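Local structure of putative amidohydrolase (Unidentified, 3FEQ) at residues I93-V105 with V398-Q411. The protein is a zinc-binding member of the amidohydrolase superfamily that probably acts as a prolidase, hydrolysing dipeptides with a C-terminal proline. Residues are numbered along the deposited sequence; the frame is centred on the assembly and turned at random.
Sequences ILDAMLSRGFTSV and VEYVLQRGTLVKRQ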
# COMPACT_ATOMS: atom_id res chain seq x y z
N ILE C 93 4.15 20.66 34.91
CA ILE C 93 5.20 19.74 35.32
C ILE C 93 6.56 20.41 35.20
O ILE C 93 7.38 20.32 36.12
CB ILE C 93 5.18 18.44 34.48
CG1 ILE C 93 3.98 17.57 34.88
CG2 ILE C 93 6.49 17.66 34.64
CD1 ILE C 93 3.51 16.62 33.78
N LEU C 94 6.76 21.11 34.09
CA LEU C 94 8.04 21.75 33.80
C LEU C 94 8.28 22.92 34.73
O LEU C 94 9.35 23.08 35.29
CB LEU C 94 8.05 22.24 32.36
CG LEU C 94 8.36 21.21 31.28
CD1 LEU C 94 8.01 21.78 29.92
CD2 LEU C 94 9.82 20.86 31.35
N ASP C 95 7.25 23.73 34.91
CA ASP C 95 7.34 24.90 35.75
C ASP C 95 7.70 24.51 37.18
O ASP C 95 8.51 25.18 37.83
CB ASP C 95 6.01 25.66 35.72
CG ASP C 95 6.15 27.08 36.21
OD1 ASP C 95 7.12 27.75 35.80
OD2 ASP C 95 5.31 27.51 37.01
N ALA C 96 7.13 23.41 37.65
CA ALA C 96 7.36 22.93 39.00
C ALA C 96 8.78 22.37 39.19
O ALA C 96 9.42 22.63 40.21
CB ALA C 96 6.31 21.91 39.38
N MET C 97 9.28 21.63 38.20
CA MET C 97 10.65 21.10 38.29
C MET C 97 11.65 22.26 38.44
O MET C 97 12.65 22.15 39.19
CB MET C 97 11.01 20.28 37.05
CG MET C 97 10.37 18.91 36.97
SD MET C 97 10.99 18.02 35.53
CE MET C 97 10.05 16.53 35.63
N LEU C 98 11.37 23.36 37.76
CA LEU C 98 12.28 24.49 37.76
C LEU C 98 12.27 25.14 39.13
O LEU C 98 13.33 25.45 39.67
CB LEU C 98 11.91 25.49 36.67
CG LEU C 98 12.78 26.73 36.54
CD1 LEU C 98 14.19 26.37 36.07
CD2 LEU C 98 12.13 27.76 35.61
N SER C 99 11.09 25.26 39.73
CA SER C 99 10.97 25.88 41.04
C SER C 99 11.65 25.07 42.14
O SER C 99 12.14 25.63 43.11
CB SER C 99 9.51 26.18 41.39
OG SER C 99 8.84 25.01 41.79
N ARG C 100 11.71 23.76 41.99
CA ARG C 100 12.44 22.95 42.93
C ARG C 100 13.96 23.05 42.77
O ARG C 100 14.70 22.45 43.53
CB ARG C 100 11.99 21.49 42.81
CG ARG C 100 10.54 21.28 43.16
CD ARG C 100 10.22 19.80 43.25
NE ARG C 100 10.03 19.20 41.93
CZ ARG C 100 8.86 19.15 41.32
NH1 ARG C 100 7.79 19.66 41.91
NH2 ARG C 100 8.76 18.59 40.12
N GLY C 101 14.43 23.81 41.78
CA GLY C 101 15.87 23.99 41.59
C GLY C 101 16.50 23.21 40.45
O GLY C 101 17.71 23.27 40.24
N PHE C 102 15.70 22.46 39.70
CA PHE C 102 16.22 21.74 38.55
C PHE C 102 16.27 22.64 37.34
O PHE C 102 15.25 23.19 36.91
CB PHE C 102 15.39 20.50 38.29
CG PHE C 102 15.49 19.48 39.38
CD1 PHE C 102 16.51 18.54 39.37
CD2 PHE C 102 14.62 19.51 40.46
CE1 PHE C 102 16.63 17.64 40.40
CE2 PHE C 102 14.74 18.60 41.48
CZ PHE C 102 15.75 17.67 41.45
N THR C 103 17.47 22.84 36.81
CA THR C 103 17.67 23.80 35.74
C THR C 103 17.97 23.07 34.45
O THR C 103 17.94 23.66 33.37
CB THR C 103 18.79 24.79 36.06
OG1 THR C 103 19.87 24.10 36.71
CG2 THR C 103 18.29 25.88 36.97
N SER C 104 18.27 21.79 34.57
CA SER C 104 18.47 20.93 33.42
C SER C 104 17.85 19.59 33.74
O SER C 104 17.81 19.19 34.89
CB SER C 104 19.96 20.78 33.14
OG SER C 104 20.53 22.04 32.79
N VAL C 105 17.23 18.96 32.74
CA VAL C 105 16.69 17.61 32.88
C VAL C 105 16.96 16.84 31.62
O VAL C 105 16.91 17.41 30.53
CB VAL C 105 15.16 17.56 33.11
CG1 VAL C 105 14.79 17.94 34.53
CG2 VAL C 105 14.42 18.41 32.10
N VAL C 398 14.47 26.82 48.69
CA VAL C 398 15.20 27.44 47.58
C VAL C 398 14.49 28.71 47.17
O VAL C 398 13.35 28.68 46.74
CB VAL C 398 15.28 26.48 46.37
CG1 VAL C 398 14.02 25.66 46.23
CG2 VAL C 398 15.55 27.25 45.09
N GLU C 399 15.15 29.85 47.34
CA GLU C 399 14.48 31.12 47.09
C GLU C 399 14.93 31.84 45.84
O GLU C 399 14.26 32.76 45.39
CB GLU C 399 14.53 32.05 48.30
CG GLU C 399 15.90 32.55 48.63
CD GLU C 399 16.43 31.93 49.89
OE1 GLU C 399 17.14 30.90 49.79
OE2 GLU C 399 16.11 32.46 50.98
N TYR C 400 16.06 31.43 45.27
CA TYR C 400 16.46 31.97 43.97
C TYR C 400 16.87 30.88 43.00
O TYR C 400 17.64 29.99 43.34
CB TYR C 400 17.59 32.98 44.12
CG TYR C 400 17.20 34.26 44.82
CD1 TYR C 400 16.32 35.16 44.24
CD2 TYR C 400 17.73 34.58 46.07
CE1 TYR C 400 15.97 36.34 44.88
CE2 TYR C 400 17.38 35.75 46.71
CZ TYR C 400 16.50 36.62 46.11
OH TYR C 400 16.15 37.79 46.74
N VAL C 401 16.35 30.95 41.78
CA VAL C 401 16.87 30.12 40.71
C VAL C 401 17.30 30.97 39.52
O VAL C 401 16.53 31.77 39.00
CB VAL C 401 15.87 29.05 40.26
CG1 VAL C 401 16.42 28.26 39.10
CG2 VAL C 401 15.53 28.11 41.40
N LEU C 402 18.56 30.82 39.12
CA LEU C 402 19.06 31.51 37.95
C LEU C 402 19.28 30.53 36.82
O LEU C 402 19.82 29.44 37.03
CB LEU C 402 20.37 32.21 38.27
CG LEU C 402 20.28 33.70 38.60
CD1 LEU C 402 19.67 33.89 39.97
CD2 LEU C 402 21.65 34.31 38.53
N GLN C 403 18.90 30.93 35.62
CA GLN C 403 19.07 30.07 34.46
C GLN C 403 19.72 30.85 33.32
O GLN C 403 19.26 31.93 32.97
CB GLN C 403 17.71 29.52 34.05
CG GLN C 403 17.74 28.20 33.32
CD GLN C 403 16.37 27.54 33.24
OE1 GLN C 403 16.28 26.32 33.23
NE2 GLN C 403 15.32 28.34 33.19
N ARG C 404 20.82 30.33 32.79
CA ARG C 404 21.60 31.03 31.77
C ARG C 404 21.67 32.55 31.99
O ARG C 404 21.22 33.34 31.16
CB ARG C 404 21.08 30.71 30.36
CG ARG C 404 21.58 29.39 29.79
CD ARG C 404 21.32 29.28 28.30
NE ARG C 404 19.89 29.21 27.99
CZ ARG C 404 19.26 30.04 27.17
NH1 ARG C 404 19.92 31.00 26.55
NH2 ARG C 404 17.96 29.89 26.96
N GLY C 405 22.20 32.94 33.15
CA GLY C 405 22.36 34.34 33.45
C GLY C 405 21.16 34.95 34.15
O GLY C 405 21.31 35.62 35.16
N THR C 406 19.97 34.72 33.62
CA THR C 406 18.80 35.45 34.11
C THR C 406 18.07 34.78 35.29
O THR C 406 18.14 33.57 35.48
CB THR C 406 17.83 35.81 32.97
OG1 THR C 406 16.55 35.26 33.27
CG2 THR C 406 18.32 35.26 31.63
N LEU C 407 17.40 35.59 36.10
CA LEU C 407 16.71 35.11 37.29
C LEU C 407 15.30 34.66 36.92
O LEU C 407 14.56 35.38 36.27
CB LEU C 407 16.69 36.20 38.37
CG LEU C 407 15.73 36.06 39.55
CD1 LEU C 407 16.36 35.28 40.68
CD2 LEU C 407 15.25 37.40 40.04
N VAL C 408 14.92 33.45 37.33
CA VAL C 408 13.67 32.88 36.87
C VAL C 408 12.72 32.47 37.99
O VAL C 408 11.53 32.26 37.75
CB VAL C 408 13.91 31.67 35.95
CG1 VAL C 408 12.98 31.75 34.76
CG2 VAL C 408 15.32 31.62 35.48
N LYS C 409 13.24 32.35 39.21
CA LYS C 409 12.40 32.05 40.37
C LYS C 409 12.80 32.87 41.59
O LYS C 409 13.95 32.84 42.01
CB LYS C 409 12.44 30.56 40.71
CG LYS C 409 11.77 29.65 39.69
CD LYS C 409 10.27 29.87 39.65
CE LYS C 409 9.59 29.04 38.57
NZ LYS C 409 8.10 29.19 38.68
N ARG C 410 11.83 33.59 42.16
CA ARG C 410 12.03 34.31 43.40
C ARG C 410 11.02 33.82 44.42
O ARG C 410 9.82 33.98 44.24
CB ARG C 410 11.88 35.82 43.18
CG ARG C 410 11.95 36.66 44.45
CD ARG C 410 11.36 38.05 44.24
NE ARG C 410 12.13 38.84 43.28
CZ ARG C 410 13.16 39.61 43.61
NH1 ARG C 410 13.55 39.70 44.87
NH2 ARG C 410 13.81 40.28 42.67
N GLN C 411 11.51 33.19 45.48
CA GLN C 411 10.65 32.45 46.40
C GLN C 411 11.00 32.74 47.85
O GLN C 411 10.39 33.60 48.47
CB GLN C 411 10.73 30.95 46.12
CG GLN C 411 11.32 30.58 44.76
CD GLN C 411 10.77 29.28 44.18
OE1 GLN C 411 9.58 28.99 44.29
NE2 GLN C 411 11.63 28.52 43.52
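With its CG anti to the backbone N and hence beside its own carbonyl carbon (chi1 -179°), Leu98 places its two methyls against the hairpin 398-410, while Lys409, bent at chi2 (-67°) and extended beyond, runs along Ser99 to Asp95. CD1 of Leu98 meets CG1 of Val401 at 4.2 Å, and its CD2 reaches CG1 of Val408 at the same distance. Lys409 CE lies 4.0 Å from Ser99 CB, and NZ ends 3.4 Å from Asp95 OD1, a long salt bridge with only a weak hydrogen bond; that oxygen has a second weak partner in Ser125. Beyond the helix, the side chains of Thr103 and Val401 pass in opposite directions, CG2 of Thr103 3.7 Å from CG1 of Val401. Gly101 closes the helix in a Schellman motif at a positive phi where a CB would press on the carbonyl O of Arg100; Val401 CG2 lies 4.1 Å from its CA. A classic bulge sets Val408 and Lys409 both opposite Val401. Gln411 NE2 donates to Ser99 O (3.0 Å) on a lone pair, but the bond is bent (132°) and Gln411 poorly ordered. With both polar links this weak, packing of Leu98, Val401 and aliphatic Lys409 over Ser99 probably dominates in joining the TIM-barrel helix-strand turn to the C-terminal hairpin.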